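PDB 3CSW: probable branched-chain-amino-acid aminotransferase from Thermotoga maritima MSB8, which probably catalyses pyridoxal-phosphate-dependent amino-group transfer between leucine, isoleucine or valine and 2-oxoglutarate in branched-chain amino-acid biosynthesis. Local coordinates for residues L63-S66 with A67-N71; I135-S139 with T140-L144; R157-V160 with D161-D164. All blocks are in the same frame, centred on the assembly; numbering follows the deposited sequence.

Contact 1: L63-S66 with A67-N71; sequences LKRS and ADFFN
K64 and D68 meet one turn apart on the outside of helix 56-68, their side chains crossing at a slant. The lysine leaves the helix with CG anti to the backbone N (chi1 -175°), runs nearly straight, and bends only at its last torsion. K64 NZ lies 3.4 Å from D68 OD2, a salt bridge that is weak as a hydrogen bond. Beneath it, D68 N donates to K64 O (2.8 Å). A67 N gives the matching bond to L63 O, 2.9 Å long, whereas the next one along, from F69 N to R65 O, is weak at 3.4 Å. F69 lies past the end of the helix with its ring slanted against R65: F69 CD2 comes within 3.5 Å of R65 O, and F69 CE2 reaches the aliphatic R65 CG at 4.4 Å. The guanidinium itself goes elsewhere, to a salt bridge with D201. Cutting F69 back to an alanine would remove a ring that also touches P141, and is likely to open a gap between the helix end and that loop. F70 instead brings its edge to S66 O, in the plane of the ring, with F70 CD1 3.4 Å away; S66 OG bonds to K145 N. This is the C-terminal turn of helix 56-68, beside the segment that carries K145, probably the cofactor lysine.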
# COMPACT_ATOMS: atom_id res chain seq x y z
N LEU A 63 -20.90 18.34 -10.01
CA LEU A 63 -21.31 17.56 -11.18
C LEU A 63 -20.33 17.86 -12.31
O LEU A 63 -19.80 16.94 -12.94
CB LEU A 63 -22.76 17.87 -11.59
CG LEU A 63 -23.45 16.99 -12.65
CD1 LEU A 63 -23.66 15.53 -12.19
CD2 LEU A 63 -24.79 17.59 -13.06
N LYS A 64 -20.07 19.14 -12.56
CA LYS A 64 -19.11 19.52 -13.60
C LYS A 64 -17.71 18.91 -13.36
O LYS A 64 -17.07 18.39 -14.28
CB LYS A 64 -19.02 21.05 -13.69
CG LYS A 64 -18.13 21.52 -14.83
CD LYS A 64 -18.17 23.04 -15.07
CE LYS A 64 -17.51 23.40 -16.42
NZ LYS A 64 -16.35 22.47 -16.77
N ARG A 65 -17.27 18.95 -12.12
CA ARG A 65 -15.99 18.37 -11.74
C ARG A 65 -15.94 16.86 -11.97
O ARG A 65 -14.93 16.35 -12.46
CB ARG A 65 -15.67 18.71 -10.28
CG ARG A 65 -14.33 18.18 -9.82
CD ARG A 65 -14.12 18.45 -8.36
NE ARG A 65 -15.01 17.63 -7.54
CZ ARG A 65 -15.16 17.76 -6.23
NH1 ARG A 65 -14.47 18.67 -5.56
NH2 ARG A 65 -16.02 16.97 -5.60
N SER A 66 -17.01 16.13 -11.62
CA SER A 66 -17.10 14.70 -11.91
C SER A 66 -17.08 14.46 -13.42
O SER A 66 -16.46 13.51 -13.90
CB SER A 66 -18.35 14.06 -11.30
OG SER A 66 -18.22 13.84 -9.89
N ALA A 67 -17.77 15.33 -14.16
CA ALA A 67 -17.83 15.24 -15.62
C ALA A 67 -16.46 15.48 -16.25
O ALA A 67 -16.15 14.88 -17.28
CB ALA A 67 -18.87 16.22 -16.18
N ASP A 68 -15.66 16.34 -15.63
CA ASP A 68 -14.32 16.67 -16.16
C ASP A 68 -13.32 15.53 -16.05
O ASP A 68 -12.43 15.43 -16.90
CB ASP A 68 -13.76 17.93 -15.49
CG ASP A 68 -14.46 19.20 -15.95
OD1 ASP A 68 -15.09 19.19 -17.04
OD2 ASP A 68 -14.40 20.21 -15.21
N PHE A 69 -13.46 14.65 -15.06
CA PHE A 69 -12.64 13.43 -15.04
C PHE A 69 -12.85 12.60 -16.35
O PHE A 69 -12.25 11.54 -16.49
CB PHE A 69 -12.89 12.56 -13.79
CG PHE A 69 -12.48 13.21 -12.47
CD1 PHE A 69 -11.16 13.64 -12.25
CD2 PHE A 69 -13.40 13.38 -11.43
CE1 PHE A 69 -10.78 14.24 -11.00
CE2 PHE A 69 -13.05 13.98 -10.19
CZ PHE A 69 -11.74 14.41 -9.98
N PHE A 70 -13.70 13.08 -17.29
CA PHE A 70 -13.94 12.42 -18.60
C PHE A 70 -13.89 13.35 -19.81
O PHE A 70 -14.24 12.92 -20.92
CB PHE A 70 -15.33 11.78 -18.62
CG PHE A 70 -15.53 10.74 -17.59
CD1 PHE A 70 -15.86 11.10 -16.29
CD2 PHE A 70 -15.42 9.40 -17.91
CE1 PHE A 70 -16.05 10.14 -15.33
CE2 PHE A 70 -15.62 8.42 -16.95
CZ PHE A 70 -15.93 8.79 -15.66
N ASN A 71 -13.51 14.61 -19.62
CA ASN A 71 -13.60 15.62 -20.69
C ASN A 71 -14.95 15.60 -21.43
O ASN A 71 -15.04 15.99 -22.60
CB ASN A 71 -12.42 15.49 -21.66
CG ASN A 71 -11.08 15.78 -21.00
OD1 ASN A 71 -10.95 15.67 -19.78
ND2 ASN A 71 -10.09 16.15 -21.79

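Contact 2: I135-S139 with T140-L144; sequences IPDLS and TPPAL
I135 opens the turn by laying its CG2 methyl against T140 CB, 3.8 Å away, with the two side chains set obliquely. CG2 stands anti to the backbone N (CG1 at chi1 -62°), which puts this methyl on the T140 side, while the residue also packs on I135 of the second subunit. Its carbonyl is tied to T140 by a water that donates to both I135 O (2.7 Å) and T140 O (2.6 Å). Next comes P136, whose carbonyl oxygen is gripped twice: S139 N donates to P136 O, and so does T140 N, at 3.1 Å and in the carbonyl plane. D137 then sends OD1 to P142 CD, 3.4 Å away, the two side chains crossing at about a right angle. D137 CA also makes a C-H...O contact with T140 O, 3.5 Å long. L138 points away from 140-144 and packs on N171 of the third subunit. S139 closes the run: OG bonds to R133 O of the second subunit, and its carbonyl accepts from T140 OG1, which comes from above the carbonyl plane and also bonds to T150 OG1 of that subunit. The result is a short helix-like turn held mostly by main-chain bonds, with one water and one hydroxyl. T140 O and P136 O, both acceptors, lie 3.2 Å apart; the donors around each probably offset their repulsion.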
# COMPACT_ATOMS: atom_id res chain seq x y z
N ILE A 135 -11.34 3.14 -2.44
CA ILE A 135 -10.38 3.01 -3.53
C ILE A 135 -9.40 4.18 -3.42
O ILE A 135 -9.84 5.34 -3.23
CB ILE A 135 -11.05 3.03 -4.95
CG1 ILE A 135 -12.00 1.84 -5.13
CG2 ILE A 135 -9.97 3.06 -6.05
CD1 ILE A 135 -12.84 1.89 -6.46
N PRO A 136 -8.09 3.88 -3.51
CA PRO A 136 -7.10 4.95 -3.36
C PRO A 136 -6.99 5.79 -4.63
O PRO A 136 -7.35 5.33 -5.71
CB PRO A 136 -5.80 4.17 -3.07
CG PRO A 136 -5.96 2.90 -3.81
CD PRO A 136 -7.45 2.57 -3.72
N ASP A 137 -6.46 7.00 -4.48
CA ASP A 137 -6.27 7.95 -5.56
C ASP A 137 -5.50 7.41 -6.79
O ASP A 137 -5.82 7.77 -7.91
CB ASP A 137 -5.57 9.24 -5.02
CG ASP A 137 -5.70 10.43 -5.98
OD1 ASP A 137 -6.84 10.78 -6.39
OD2 ASP A 137 -4.65 11.02 -6.33
N LEU A 138 -4.51 6.55 -6.59
CA LEU A 138 -3.77 5.96 -7.74
C LEU A 138 -4.64 5.08 -8.65
O LEU A 138 -4.27 4.84 -9.80
CB LEU A 138 -2.55 5.16 -7.28
CG LEU A 138 -1.28 5.92 -6.93
CD1 LEU A 138 -0.29 4.97 -6.24
CD2 LEU A 138 -0.65 6.61 -8.14
N SER A 139 -5.78 4.63 -8.14
CA SER A 139 -6.73 3.80 -8.90
C SER A 139 -7.96 4.56 -9.42
O SER A 139 -8.53 4.21 -10.47
CB SER A 139 -7.21 2.65 -8.00
OG SER A 139 -6.17 1.75 -7.72
N THR A 140 -8.43 5.53 -8.65
CA THR A 140 -9.63 6.31 -8.99
C THR A 140 -9.69 7.55 -8.10
O THR A 140 -9.40 7.44 -6.92
CB THR A 140 -10.94 5.49 -8.79
OG1 THR A 140 -10.88 4.29 -9.56
CG2 THR A 140 -12.18 6.29 -9.19
N PRO A 141 -10.05 8.72 -8.66
CA PRO A 141 -10.24 9.88 -7.81
C PRO A 141 -11.41 9.70 -6.87
O PRO A 141 -12.51 9.36 -7.30
CB PRO A 141 -10.51 11.03 -8.79
CG PRO A 141 -10.18 10.52 -10.15
CD PRO A 141 -10.23 9.03 -10.10
N PRO A 142 -11.18 9.88 -5.56
CA PRO A 142 -12.24 9.77 -4.57
C PRO A 142 -13.44 10.68 -4.83
O PRO A 142 -14.56 10.32 -4.48
CB PRO A 142 -11.54 10.17 -3.28
CG PRO A 142 -10.12 9.93 -3.52
CD PRO A 142 -9.87 10.16 -4.95
N ALA A 143 -13.20 11.85 -5.43
CA ALA A 143 -14.27 12.81 -5.72
C ALA A 143 -15.07 12.50 -6.99
O ALA A 143 -16.00 13.23 -7.31
CB ALA A 143 -13.70 14.26 -5.80
N LEU A 144 -14.73 11.44 -7.73
CA LEU A 144 -15.57 11.03 -8.88
C LEU A 144 -16.86 10.33 -8.38
O LEU A 144 -16.83 9.18 -7.94
CB LEU A 144 -14.79 10.12 -9.85
CG LEU A 144 -15.56 9.46 -11.01
CD1 LEU A 144 -16.27 10.51 -11.91
CD2 LEU A 144 -14.66 8.56 -11.83
O HOH W 1 -11.13 6.80 -5.06

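Contact 3: R157-V160 with D161-D164; sequences REIV and DCYD
I159 pushes its CG2 methyl into the backbone of the residues that follow it: I159 CG2 lies 3.1 Å from C162 O and 3.6 Å from Y163 O. That branch stands anti to the backbone N. The other, CG1, lies beside the backbone N (chi1 -55°), which carries I159 CD1 to within 3.8 Å of D164 OD1. The sulfur of C162 is an apolar neighbour of the same methyl, with I159 CG2 and C162 SG 4.3 Å apart. V160 and D161 lie at the bend itself, between the isoleucine and the two carbonyls brought to its methyl, and both are exposed to solvent. No hydrogen bond joins 157-160 to 161-164; packing of the isoleucine branches carries the contact. D161 holds its carboxyl group between the backbone N and the carbonyl carbon (chi1 52°), and its OD1 makes a salt bridge with K128 of strand 125-129. The bend lies between helix 150-156 and strand 164-168, and the D164 side chain, bonded to S178, S180 and F179, is about 7 Å from the bound pyridoxal phosphate, so the chain here leads into a strand beside the cofactor pocket. C162 and Y163 touch strand 125-129, where Y163 bonds through its backbone to E126, while Y163 and D164 pack on L237 of strand 234-239.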
# COMPACT_ATOMS: atom_id res chain seq x y z
N ARG A 157 -24.18 -2.55 -0.38
CA ARG A 157 -24.81 -3.86 -0.29
C ARG A 157 -24.61 -4.54 1.07
O ARG A 157 -25.24 -5.55 1.36
CB ARG A 157 -24.31 -4.78 -1.41
CG ARG A 157 -24.75 -4.32 -2.80
CD ARG A 157 -24.22 -5.24 -3.89
NE ARG A 157 -24.84 -6.56 -3.90
CZ ARG A 157 -26.00 -6.85 -4.49
NH1 ARG A 157 -26.68 -5.92 -5.14
NH2 ARG A 157 -26.47 -8.08 -4.43
N GLU A 158 -23.73 -3.97 1.89
CA GLU A 158 -23.49 -4.43 3.26
C GLU A 158 -24.42 -3.81 4.29
O GLU A 158 -24.41 -4.21 5.43
CB GLU A 158 -22.05 -4.11 3.69
CG GLU A 158 -20.98 -4.83 2.91
CD GLU A 158 -19.57 -4.47 3.40
OE1 GLU A 158 -19.40 -3.39 4.00
OE2 GLU A 158 -18.65 -5.26 3.17
N ILE A 159 -25.22 -2.83 3.91
CA ILE A 159 -26.08 -2.16 4.87
C ILE A 159 -27.30 -3.05 5.11
O ILE A 159 -28.24 -3.02 4.32
CB ILE A 159 -26.51 -0.74 4.41
CG1 ILE A 159 -25.29 0.13 4.07
CG2 ILE A 159 -27.37 -0.11 5.49
CD1 ILE A 159 -25.66 1.36 3.23
N VAL A 160 -27.26 -3.87 6.16
CA VAL A 160 -28.34 -4.79 6.50
C VAL A 160 -28.93 -4.45 7.87
O VAL A 160 -30.09 -4.02 7.96
CB VAL A 160 -27.92 -6.29 6.42
CG1 VAL A 160 -29.12 -7.17 6.59
CG2 VAL A 160 -27.28 -6.60 5.09
N ASP A 161 -28.19 -4.64 8.96
CA ASP A 161 -28.72 -4.22 10.26
C ASP A 161 -27.97 -3.01 10.80
O ASP A 161 -27.51 -2.98 11.93
CB ASP A 161 -28.83 -5.35 11.29
CG ASP A 161 -27.55 -6.12 11.47
OD1 ASP A 161 -26.56 -5.87 10.72
OD2 ASP A 161 -27.58 -7.00 12.38
N CYS A 162 -27.86 -2.01 9.93
CA CYS A 162 -27.27 -0.74 10.30
C CYS A 162 -27.78 0.33 9.34
O CYS A 162 -28.47 0.05 8.36
CB CYS A 162 -25.73 -0.83 10.36
SG CYS A 162 -24.94 -1.26 8.82
N TYR A 163 -27.45 1.57 9.65
CA TYR A 163 -27.84 2.71 8.85
C TYR A 163 -26.89 2.99 7.68
O TYR A 163 -27.30 3.30 6.58
CB TYR A 163 -27.88 3.92 9.78
CG TYR A 163 -28.37 5.17 9.15
CD1 TYR A 163 -29.74 5.42 9.05
CD2 TYR A 163 -27.48 6.15 8.72
CE1 TYR A 163 -30.21 6.62 8.50
CE2 TYR A 163 -27.94 7.35 8.16
CZ TYR A 163 -29.30 7.58 8.05
OH TYR A 163 -29.76 8.77 7.50
N ASP A 164 -25.59 2.97 7.96
CA ASP A 164 -24.55 3.11 6.95
C ASP A 164 -23.35 2.30 7.43
O ASP A 164 -23.27 1.96 8.61
CB ASP A 164 -24.21 4.59 6.73
CG ASP A 164 -23.47 4.86 5.41
OD1 ASP A 164 -23.25 3.91 4.63
OD2 ASP A 164 -23.08 6.03 5.14

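Overall arrangement
From the N terminus, contact 1 comes first, winding up the end of helix 56-68. The chain then runs through helix 78-89 and strands 96-102 and 109-115 to strand 125-129, and contact 2 shapes the loop from there to helix 150-156. Contact 3 follows that helix and turns the chain into strand 164-168, which lies parallel to 125-129. The three are in series; none nests in or crosses another. Contacts 1 and 2 touch, F70 CE1 lying 3.4 Å from L144 CD1, which joins the helix end to the segment just before K145. Contact 3 stands apart, its centre about 30 Å from that of contact 1, yet R157 packs on F70 of the second subunit.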